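Local structure of glucosamine-6-phosphate deaminase (Bacillus subtilis, 2BKX) at residues D22-K27 / E54-Q59; T62-D67 / R98-N103; T146-R151 / I214-P219. The protein belongs to the glucosamine-6-phosphate isomerase/6-phosphogluconolactonase family, with a Rossmann-like alpha/beta fold, and holds fructose -6-phosphate in a pocket. All blocks are in the same frame, centred on the assembly; numbering follows the deposited sequence. Where two conformers were deposited one is given.

In the fold
The three contacts follow one another along one alpha/beta chain, each closing before the next opens. Contact 1 packs the end of helix 9-26 against the loop after helix 41-53; that loop runs on into strand 62-69, whose pairing with strand 99-100 is contact 2, so the two adjoin in sequence although their centres are 19 Å apart. Contact 3 joins two loops at the surface, its centre 22 Å from that of contact 2 and 33 Å from that of contact 1. Of the three, contact 2, in the mixed sheet, carries pocket residues, L66 and D67, while contacts 1 and 3 join parts of the fold on opposite sides of the chain's centre.

Contact 1 (D22-K27 / E54-Q59); sequences DTIKEK and ENLSFQ
I24, in the last turns of helix 9-26, reaches the 54-59 segment with two branches that do different work. With CG1 beside the backbone N (chi1 -66°), CG2 stands anti to that nitrogen and lies 3.5 Å from the carbonyl O of S57 and 4.2 Å from CD1 of L56. The other branch runs on through CG1 to CD1, which comes obliquely to the F58 ring, 3.6 Å from its CE2. A beta-branched isoleucine suits this place because it can fill two directions at once from one helical position, and its other surroundings, L32 of strand 31-34 and I61, are also apolar. The contact therefore belongs to the layering of an alpha/beta fold: the end of a helix lies over a strand of the sheet and against the loop that leads from helix 41-53 into strand 62-69. F58 is buried on the loop side, where it also meets I92 and the ring of H51.

K25 follows, with a long chain that is apolar for most of its length. Its CG sits 3.5 Å from CD1 of L56, and its CD is also close to that methyl. The bends at chi2 and chi3 (-101° and -67°) turn the chain back across the leucine and carry the amino group toward the end of helix 41-53. There NZ donates to a water at 2.9 Å, and the same water donates to the backbone O of E54, also at 2.9 Å, bridging the segments. NZ remains 6.6 Å from OE1 of E54, and that carboxylate instead forms a salt bridge through OE2 with R18. A lysine fits this edge because its methylenes can cover a leucine while its charge stays at the solvent side.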
loop_
_atom_site.group_PDB
_atom_site.type_symbol
_atom_site.label_atom_id
_atom_site.label_comp_id
_atom_site.label_asym_id
_atom_site.label_seq_id
_atom_site.Cartn_x
_atom_site.Cartn_y
_atom_site.Cartn_z
ATOM N N ASP A 22 -2.929 -4.999 16.077
ATOM C CA ASP A 22 -3.642 -4.144 17.040
ATOM C C ASP A 22 -4.959 -3.654 16.445
ATOM O O ASP A 22 -5.998 -3.629 17.104
ATOM C CB ASP A 22 -2.787 -2.924 17.439
ATOM C CG ASP A 22 -1.681 -3.240 18.407
ATOM O OD1 ASP A 22 -1.702 -4.299 19.081
ATOM O OD2 ASP A 22 -0.774 -2.388 18.554
ATOM N N THR A 23 -4.915 -3.265 15.169
ATOM C CA THR A 23 -6.128 -2.723 14.514
ATOM C C THR A 23 -7.189 -3.822 14.398
ATOM O O THR A 23 -8.375 -3.619 14.673
ATOM C CB THR A 23 -5.754 -2.233 13.105
ATOM O OG1 THR A 23 -4.700 -1.243 13.217
ATOM C CG2 THR A 23 -6.951 -1.653 12.378
ATOM N N ILE A 24 -6.729 -5.005 14.034
ATOM C CA ILE A 24 -7.601 -6.161 13.881
ATOM C C ILE A 24 -8.247 -6.588 15.206
ATOM O O ILE A 24 -9.406 -6.972 15.247
ATOM C CB ILE A 24 -6.810 -7.361 13.278
ATOM C CG1 ILE A 24 -6.351 -7.088 11.847
ATOM C CG2 ILE A 24 -7.621 -8.669 13.338
ATOM C CD1 ILE A 24 -5.312 -8.096 11.363
ATOM N N LYS A 25 -7.483 -6.574 16.281
ATOM C CA LYS A 25 -8.026 -7.037 17.529
ATOM C C LYS A 25 -8.890 -6.017 18.235
ATOM O O LYS A 25 -9.864 -6.415 18.897
ATOM C CB LYS A 25 -6.896 -7.491 18.419
ATOM C CG LYS A 25 -6.252 -8.771 17.974
ATOM C CD LYS A 25 -6.671 -9.991 18.735
ATOM C CE LYS A 25 -6.210 -9.973 20.146
ATOM N NZ LYS A 25 -6.388 -11.307 20.749
ATOM N N GLU A 26 -8.585 -4.738 18.104
ATOM C CA GLU A 26 -9.413 -3.692 18.703
ATOM C C GLU A 26 -10.799 -3.689 18.025
ATOM O O GLU A 26 -11.807 -3.428 18.650
ATOM C CB GLU A 26 -8.720 -2.365 18.512
ATOM C CG GLU A 26 -9.407 -1.142 19.107
ATOM C CD GLU A 26 -8.688 0.167 18.768
ATOM O OE1 GLU A 26 -8.771 1.122 19.579
ATOM O OE2 GLU A 26 -8.054 0.276 17.691
ATOM N N LYS A 27 -10.801 -3.955 16.719
ATOM C CA LYS A 27 -12.007 -3.908 15.873
ATOM C C LYS A 27 -11.944 -5.131 14.947
ATOM O O LYS A 27 -11.317 -5.078 13.885
ATOM C CB LYS A 27 -12.009 -2.604 15.082
ATOM C CG LYS A 27 -13.273 -2.379 14.329
ATOM C CD LYS A 27 -13.335 -0.980 13.747
ATOM C CE LYS A 27 -14.700 -0.720 13.168
ATOM N NZ LYS A 27 -14.692 0.546 12.329
ATOM N N GLU A 54 -0.021 -16.470 18.200
ATOM C CA GLU A 54 -0.967 -15.746 19.052
ATOM C C GLU A 54 -2.403 -16.051 18.746
ATOM O O GLU A 54 -3.327 -15.425 19.307
ATOM C CB GLU A 54 -0.731 -14.212 18.983
ATOM C CG GLU A 54 0.624 -13.828 19.429
ATOM C CD GLU A 54 0.863 -12.352 19.459
ATOM O OE1 GLU A 54 -0.003 -11.558 18.979
ATOM O OE2 GLU A 54 1.953 -11.981 19.902
ATOM N N ASN A 55 -2.639 -17.003 17.862
ATOM C CA ASN A 55 -3.985 -17.405 17.542
ATOM C C ASN A 55 -4.768 -16.173 17.085
ATOM O O ASN A 55 -5.940 -15.999 17.389
ATOM C CB ASN A 55 -4.609 -18.077 18.779
ATOM C CG ASN A 55 -5.821 -18.946 18.475
ATOM O OD1 ASN A 55 -6.118 -19.315 17.334
ATOM N ND2 ASN A 55 -6.566 -19.270 19.565
ATOM N N LEU A 56 -4.094 -15.293 16.333
ATOM C CA LEU A 56 -4.716 -14.107 15.829
ATOM C C LEU A 56 -5.678 -14.458 14.706
ATOM O O LEU A 56 -5.278 -15.094 13.746
ATOM C CB LEU A 56 -3.622 -13.148 15.280
ATOM C CG LEU A 56 -4.107 -11.864 14.616
ATOM C CD1 LEU A 56 -4.861 -10.927 15.535
ATOM C CD2 LEU A 56 -2.941 -11.134 13.907
ATOM N N SER A 57 -6.934 -14.025 14.824
ATOM C CA SER A 57 -7.993 -14.354 13.844
ATOM C C SER A 57 -8.301 -13.200 12.900
ATOM O O SER A 57 -8.437 -12.051 13.302
ATOM C CB SER A 57 -9.293 -14.718 14.538
ATOM O OG SER A 57 -10.306 -15.054 13.566
ATOM N N PHE A 58 -8.503 -13.530 11.638
ATOM C CA PHE A 58 -8.865 -12.585 10.601
ATOM C C PHE A 58 -10.319 -12.775 10.139
ATOM O O PHE A 58 -10.740 -12.276 9.108
ATOM C CB PHE A 58 -7.868 -12.741 9.440
ATOM C CG PHE A 58 -6.382 -12.565 9.850
ATOM C CD1 PHE A 58 -5.662 -13.603 10.418
ATOM C CD2 PHE A 58 -5.701 -11.380 9.581
ATOM C CE1 PHE A 58 -4.296 -13.435 10.788
ATOM C CE2 PHE A 58 -4.352 -11.212 9.955
ATOM C CZ PHE A 58 -3.661 -12.240 10.545
ATOM N N GLN A 59 -11.115 -13.505 10.926
ATOM C CA GLN A 59 -12.434 -13.928 10.465
ATOM C C GLN A 59 -13.409 -12.824 10.077
ATOM O O GLN A 59 -14.256 -13.011 9.205
ATOM C CB GLN A 59 -13.093 -14.879 11.494
ATOM C CG GLN A 59 -12.464 -16.235 11.452
ATOM C CD GLN A 59 -13.203 -17.317 12.190
ATOM O OE1 GLN A 59 -14.352 -17.143 12.630
ATOM N NE2 GLN A 59 -12.551 -18.471 12.304
HETATM O O HOH W 1 -4.707 -12.921 19.036
#

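Contact 2 (T62-D67 / R98-N103); sequences TTVNLD and RHFIPN. With F6R (fructose -6-phosphate), chain C.
A parallel beta-alpha-beta unit, strand 62-69, helix 80-89 and strand 99-100, brings T62-D67 alongside R98-N103, and the first strand leads to the fructose -6-phosphate pocket. The backbones are joined by T63 N to R98 O (2.9 Å), F100 N to T63 O (2.8 Å) and N65 N to F100 O.

At the start of the pairing, R98 turns side-on to T62: NE and NH2 both donate to the one hydroxyl, OG1, with NH2 at 2.9 Å and the oxygen in the guanidinium plane. Bends at chi2 and chi3 fold the arginine back to reach it. Threonine suits the place by offering this hydroxyl to R98 and its methyl CG2 to the edge of the F100 ring, 3.7 Å from CE1.

V64 and F100 lie on one face of the sheet, V64 CG1 4.1 Å from F100 CB; T63 and H99 lie on the opposite one. OG1 of T63 is hydrogen-bonded to H99 ND1 at 2.7 Å, at the ring's edge, while NE2 is held by S94 and the ring stacks with F89. One water ties T63 OG1, N65 ND2 and F100 O together. N65 and I101 lie side by side, I101 CG1 3.9 Å from N65 CB, and P102, which has no N-H, suits the end of the pairing beside N65 O.

Beyond the two bridges, in one of its two conformers, D67 OD2 accepts from O1 of the ligand at 2.9 Å. A ligand-binding residue near the C-terminal end of a parallel strand is a hallmark of Rossmann-like alpha/beta folds.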
loop_
_atom_site.group_PDB
_atom_site.type_symbol
_atom_site.label_atom_id
_atom_site.label_comp_id
_atom_site.label_asym_id
_atom_site.label_seq_id
_atom_site.Cartn_x
_atom_site.Cartn_y
_atom_site.Cartn_z
ATOM N N THR A 62 -12.271 -6.981 6.774
ATOM C CA THR A 62 -12.429 -6.618 5.367
ATOM C C THR A 62 -11.150 -5.950 4.929
ATOM O O THR A 62 -10.556 -5.238 5.715
ATOM C CB THR A 62 -13.615 -5.635 5.191
ATOM O OG1 THR A 62 -14.816 -6.288 5.645
ATOM C CG2 THR A 62 -13.763 -5.179 3.773
ATOM N N THR A 63 -10.740 -6.162 3.673
ATOM C CA THR A 63 -9.570 -5.437 3.157
ATOM C C THR A 63 -9.838 -4.777 1.827
ATOM O O THR A 63 -10.640 -5.281 1.012
ATOM C CB THR A 63 -8.342 -6.367 3.047
ATOM O OG1 THR A 63 -8.515 -7.342 2.019
ATOM C CG2 THR A 63 -8.092 -7.099 4.348
ATOM N N VAL A 64 -9.133 -3.653 1.611
ATOM C CA VAL A 64 -9.134 -2.961 0.322
ATOM C C VAL A 64 -7.667 -2.705 -0.038
ATOM O O VAL A 64 -6.869 -2.261 0.800
ATOM C CB VAL A 64 -9.945 -1.646 0.316
ATOM C CG1 VAL A 64 -11.406 -1.970 0.496
ATOM C CG2 VAL A 64 -9.521 -0.698 1.395
ATOM N N ASN A 65 -7.308 -3.014 -1.282
ATOM C CA ASN A 65 -5.957 -2.787 -1.739
ATOM C C ASN A 65 -5.837 -1.459 -2.484
ATOM O O ASN A 65 -6.793 -0.975 -3.100
ATOM C CB ASN A 65 -5.464 -3.938 -2.625
ATOM C CG ASN A 65 -4.601 -4.903 -1.875
ATOM O OD1 ASN A 65 -3.335 -4.913 -2.046
ATOM N ND2 ASN A 65 -5.203 -5.660 -1.014
ATOM N N LEU A 66 -4.640 -0.897 -2.450
ATOM C CA LEU A 66 -4.357 0.366 -3.111
ATOM C C LEU A 66 -4.542 0.336 -4.601
ATOM O O LEU A 66 -5.017 1.301 -5.199
ATOM C CB LEU A 66 -2.914 0.806 -2.821
ATOM C CG LEU A 66 -2.606 1.309 -1.431
ATOM C CD1 LEU A 66 -1.103 1.383 -1.183
ATOM C CD2 LEU A 66 -3.204 2.681 -1.215
ATOM N N ASP A 67 -4.086 -0.741 -5.230
ATOM C CA ASP A 67 -3.865 -0.668 -6.664
ATOM C C ASP A 67 -3.842 -2.004 -7.363
ATOM O O ASP A 67 -3.767 -3.066 -6.737
ATOM C CB ASP A 67 -2.598 0.166 -6.987
ATOM C CG ASP A 67 -1.442 -0.084 -6.122
ATOM O OD1 ASP A 67 -0.776 0.956 -5.897
ATOM O OD2 ASP A 67 -1.153 -1.237 -5.680
ATOM N N ARG A 98 -14.547 -10.832 1.297
ATOM C CA ARG A 98 -14.361 -9.527 1.921
ATOM C C ARG A 98 -12.982 -8.934 1.647
ATOM O O ARG A 98 -12.599 -7.974 2.298
ATOM C CB ARG A 98 -14.671 -9.578 3.410
ATOM C CG ARG A 98 -16.165 -9.875 3.680
ATOM C CD ARG A 98 -17.107 -8.803 3.169
ATOM N NE ARG A 98 -16.921 -7.566 3.932
ATOM C CZ ARG A 98 -17.689 -6.477 3.854
ATOM N NH1 ARG A 98 -18.716 -6.406 3.019
ATOM N NH2 ARG A 98 -17.429 -5.469 4.649
ATOM N N HIS A 99 -12.276 -9.471 0.650
ATOM C CA HIS A 99 -11.002 -8.909 0.197
ATOM C C HIS A 99 -11.290 -8.260 -1.152
ATOM O O HIS A 99 -11.694 -8.951 -2.086
ATOM C CB HIS A 99 -9.943 -9.995 0.005
ATOM C CG HIS A 99 -9.527 -10.678 1.278
ATOM N ND1 HIS A 99 -9.061 -9.965 2.369
ATOM C CD2 HIS A 99 -9.478 -11.993 1.636
ATOM C CE1 HIS A 99 -8.780 -10.813 3.351
ATOM N NE2 HIS A 99 -9.052 -12.048 2.942
ATOM N N PHE A 100 -11.058 -6.954 -1.245
ATOM C CA PHE A 100 -11.349 -6.176 -2.415
ATOM C C PHE A 100 -10.072 -5.578 -3.007
ATOM O O PHE A 100 -9.196 -5.072 -2.294
ATOM C CB PHE A 100 -12.323 -5.062 -2.052
ATOM C CG PHE A 100 -13.624 -5.586 -1.470
ATOM C CD1 PHE A 100 -13.926 -5.419 -0.138
ATOM C CD2 PHE A 100 -14.501 -6.301 -2.251
ATOM C CE1 PHE A 100 -15.106 -5.913 0.378
ATOM C CE2 PHE A 100 -15.678 -6.774 -1.738
ATOM C CZ PHE A 100 -15.987 -6.586 -0.438
ATOM N N ILE A 101 -9.976 -5.668 -4.334
ATOM C CA ILE A 101 -8.848 -5.171 -5.090
ATOM C C ILE A 101 -9.419 -4.672 -6.428
ATOM O O ILE A 101 -10.316 -5.311 -6.974
ATOM C CB ILE A 101 -7.818 -6.301 -5.322
ATOM C CG1 ILE A 101 -7.383 -6.989 -4.001
ATOM C CG2 ILE A 101 -6.635 -5.803 -6.111
ATOM C CD1 ILE A 101 -6.495 -8.194 -4.173
ATOM N N PRO A 102 -8.918 -3.551 -6.966
ATOM C CA PRO A 102 -9.501 -3.099 -8.254
ATOM C C PRO A 102 -9.315 -4.124 -9.351
ATOM O O PRO A 102 -8.289 -4.794 -9.388
ATOM C CB PRO A 102 -8.717 -1.826 -8.550
ATOM C CG PRO A 102 -8.215 -1.401 -7.241
ATOM C CD PRO A 102 -7.905 -2.619 -6.469
ATOM N N ASN A 103 -10.312 -4.280 -10.218
ATOM C CA ASN A 103 -10.239 -5.229 -11.305
ATOM C C ASN A 103 -9.577 -4.586 -12.519
ATOM O O ASN A 103 -10.232 -3.868 -13.272
ATOM C CB ASN A 103 -11.645 -5.752 -11.664
ATOM C CG ASN A 103 -11.638 -6.708 -12.828
ATOM O OD1 ASN A 103 -10.573 -7.150 -13.294
ATOM N ND2 ASN A 103 -12.838 -7.046 -13.318
HETATM C C1 F6R C . 1.842 -0.674 -3.187
HETATM C C2 F6R C . 1.926 0.648 -3.923
HETATM C C3 F6R C . 3.221 1.342 -4.364
HETATM C C4 F6R C . 4.486 0.793 -3.673
HETATM C C5 F6R C . 5.764 1.504 -4.089
HETATM C C6 F6R C . 6.989 0.891 -3.421
HETATM O O1 F6R C . 0.527 -1.257 -3.270
HETATM O O2 F6R C . 0.876 1.215 -4.132
HETATM O O3 F6R C . 3.143 2.710 -4.002
HETATM O O4 F6R C . 4.314 0.921 -2.266
HETATM O O5 F6R C . 5.926 1.521 -5.502
HETATM O O6 F6R C . 7.158 -0.446 -3.918
HETATM P P F6R C . 8.218 -1.407 -3.213
HETATM O O1P F6R C . 7.669 -1.728 -1.850
HETATM O O2P F6R C . 9.493 -0.614 -3.108
HETATM O O3P F6R C . 8.332 -2.624 -4.073
HETATM O O HOH W 2 -7.720 -6.367 -0.329
#

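Contact 3 (T146-R151 / I214-P219)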
loop_
_atom_site.group_PDB
_atom_site.type_symbol
_atom_site.label_atom_id
_atom_site.label_comp_id
_atom_site.label_asym_id
_atom_site.label_seq_id
_atom_site.Cartn_x
_atom_site.Cartn_y
_atom_site.Cartn_z
ATOM N N THR A 146 -0.114 14.575 -9.063
ATOM C CA THR A 146 -1.469 14.172 -8.797
ATOM C C THR A 146 -2.074 15.113 -7.753
ATOM O O THR A 146 -1.463 15.418 -6.735
ATOM C CB THR A 146 -1.493 12.715 -8.268
ATOM O OG1 THR A 146 -0.931 11.828 -9.241
ATOM C CG2 THR A 146 -2.893 12.207 -7.976
ATOM N N SER A 147 -3.291 15.552 -8.003
ATOM C CA SER A 147 -4.026 16.322 -7.012
ATOM C C SER A 147 -4.208 15.587 -5.691
ATOM O O SER A 147 -4.518 14.376 -5.666
ATOM C CB SER A 147 -5.434 16.619 -7.528
ATOM O OG SER A 147 -6.203 17.315 -6.559
ATOM N N PHE A 148 -4.067 16.316 -4.578
ATOM C CA PHE A 148 -4.375 15.777 -3.275
ATOM C C PHE A 148 -5.863 15.456 -3.109
ATOM O O PHE A 148 -6.242 14.775 -2.161
ATOM C CB PHE A 148 -3.881 16.699 -2.164
ATOM C CG PHE A 148 -2.378 16.761 -2.019
ATOM C CD1 PHE A 148 -1.491 16.092 -2.843
ATOM C CD2 PHE A 148 -1.850 17.548 -1.012
ATOM C CE1 PHE A 148 -0.133 16.180 -2.633
ATOM C CE2 PHE A 148 -0.467 17.637 -0.830
ATOM C CZ PHE A 148 0.356 16.962 -1.625
ATOM N N LYS A 149 -6.722 15.973 -3.997
ATOM C CA LYS A 149 -8.141 15.651 -3.982
ATOM C C LYS A 149 -8.488 14.420 -4.828
ATOM O O LYS A 149 -9.663 14.029 -4.935
ATOM C CB LYS A 149 -8.974 16.844 -4.463
ATOM C CG LYS A 149 -8.826 18.042 -3.570
ATOM C CD LYS A 149 -9.734 19.206 -3.965
ATOM C CE LYS A 149 -9.484 20.402 -3.040
ATOM N NZ LYS A 149 -10.544 21.435 -3.120
ATOM N N SER A 150 -7.483 13.782 -5.436
ATOM C CA SER A 150 -7.748 12.663 -6.317
ATOM C C SER A 150 -8.439 11.510 -5.613
ATOM O O SER A 150 -8.208 11.251 -4.425
ATOM C CB SER A 150 -6.439 12.180 -6.931
ATOM O OG SER A 150 -5.472 11.817 -5.984
ATOM N N ARG A 151 -9.278 10.822 -6.387
ATOM C CA ARG A 151 -10.008 9.631 -5.964
ATOM C C ARG A 151 -9.514 8.444 -6.802
ATOM O O ARG A 151 -8.556 8.600 -7.561
ATOM C CB ARG A 151 -11.506 9.878 -6.123
ATOM C CG ARG A 151 -12.022 10.946 -5.171
ATOM C CD ARG A 151 -12.226 10.419 -3.783
ATOM N NE ARG A 151 -12.771 11.451 -2.892
ATOM C CZ ARG A 151 -13.144 11.217 -1.672
ATOM N NH1 ARG A 151 -13.613 12.222 -0.918
ATOM N NH2 ARG A 151 -13.001 10.007 -1.168
ATOM N N ILE A 214 5.386 20.649 1.330
ATOM C CA ILE A 214 4.128 20.006 0.947
ATOM C C ILE A 214 3.784 20.441 -0.476
ATOM O O ILE A 214 3.519 21.620 -0.738
ATOM C CB ILE A 214 3.007 20.348 1.942
ATOM C CG1 ILE A 214 3.380 19.930 3.356
ATOM C CG2 ILE A 214 1.692 19.698 1.528
ATOM C CD1 ILE A 214 2.417 20.426 4.403
ATOM N N SER A 215 3.784 19.479 -1.410
ATOM C CA SER A 215 3.444 19.779 -2.778
ATOM C C SER A 215 3.130 18.549 -3.603
ATOM O O SER A 215 3.580 17.443 -3.284
ATOM C CB SER A 215 4.510 20.582 -3.483
ATOM O OG SER A 215 5.473 19.813 -4.106
ATOM N N GLU A 216 2.374 18.780 -4.663
ATOM C CA GLU A 216 1.980 17.695 -5.554
ATOM C C GLU A 216 3.149 17.050 -6.264
ATOM O O GLU A 216 3.030 15.915 -6.731
ATOM C CB GLU A 216 0.988 18.164 -6.619
ATOM C CG GLU A 216 -0.342 18.606 -6.107
ATOM C CD GLU A 216 -1.292 18.944 -7.259
ATOM O OE1 GLU A 216 -1.068 18.578 -8.469
ATOM O OE2 GLU A 216 -2.312 19.559 -6.968
ATOM N N ASP A 217 4.304 17.731 -6.325
ATOM C CA ASP A 217 5.462 17.141 -6.974
ATOM C C ASP A 217 6.015 15.956 -6.180
ATOM O O ASP A 217 6.757 15.151 -6.736
ATOM C CB ASP A 217 6.570 18.193 -7.202
ATOM C CG ASP A 217 7.655 17.718 -8.181
ATOM O OD1 ASP A 217 7.331 17.309 -9.320
ATOM O OD2 ASP A 217 8.847 17.743 -7.801
ATOM N N PHE A 218 5.664 15.852 -4.894
ATOM C CA PHE A 218 6.099 14.740 -4.037
ATOM C C PHE A 218 4.874 14.178 -3.296
ATOM O O PHE A 218 4.494 14.666 -2.215
ATOM C CB PHE A 218 7.156 15.220 -3.056
ATOM C CG PHE A 218 7.884 14.121 -2.382
ATOM C CD1 PHE A 218 8.821 13.385 -3.058
ATOM C CD2 PHE A 218 7.602 13.813 -1.052
ATOM C CE1 PHE A 218 9.477 12.356 -2.435
ATOM C CE2 PHE A 218 8.214 12.765 -0.427
ATOM C CZ PHE A 218 9.133 12.023 -1.106
ATOM N N PRO A 219 4.168 13.211 -3.918
ATOM C CA PRO A 219 2.855 12.788 -3.432
ATOM C C PRO A 219 2.782 12.445 -1.951
ATOM O O PRO A 219 1.818 12.783 -1.278
ATOM C CB PRO A 219 2.515 11.592 -4.348
ATOM C CG PRO A 219 3.231 11.903 -5.627
ATOM C CD PRO A 219 4.478 12.606 -5.239
HETATM O O HOH W 3 0.862 14.358 -5.686
HETATM O O HOH W 4 -3.545 19.131 -4.619
#
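F148 points its ring into the 214-219 loop, and its far rim does the touching. The side chains of F148 and I214 cross at about a right angle: the methyl CG2 of I214 meets the ring at its edge, near its plane, 3.8 Å from CE2. At the neighbouring corner CZ lies 3.7 Å from the carbonyl O of S215, which approaches obliquely, and CE1 is 3.9 Å from CA of E216. The phenylalanine thus rests largely against backbone, a place that suits a large apolar ring, and the rest of its surroundings include I184 of helix 184-188 together with S221 and A222.

E216 extends toward T146 and S147. With CG anti to its carbonyl carbon (chi1 -65°) and the chain extended from there, its methylenes pass alongside the carbonyl O of T146, CG at 3.4 Å, and the carboxylate arrives over S147, OE2 lying 3.7 Å from CA. Two waters complete the join. One donates to both T146 O and E216 O; the other accepts from F148 N and donates to E216 OE2 at 2.7 Å. Glutamate suits the place because it is long enough to reach S147 and the water on F148 N.

Each loop has its own type I beta turn, S147-S150 and S215-F218, with further bonds to neighbours, and both open it with a serine whose OG accepts from the backbone N two residues on, an ST turn. In the first, S147 O takes two bonds, from S150 N and from S150 OG at 2.7 Å. Within the two segments the direct touches are van der Waals, many to carbonyl oxygens, and the two waters supply the hydrogen-bonded links; a backbone bond of E216 with G145 lies just outside.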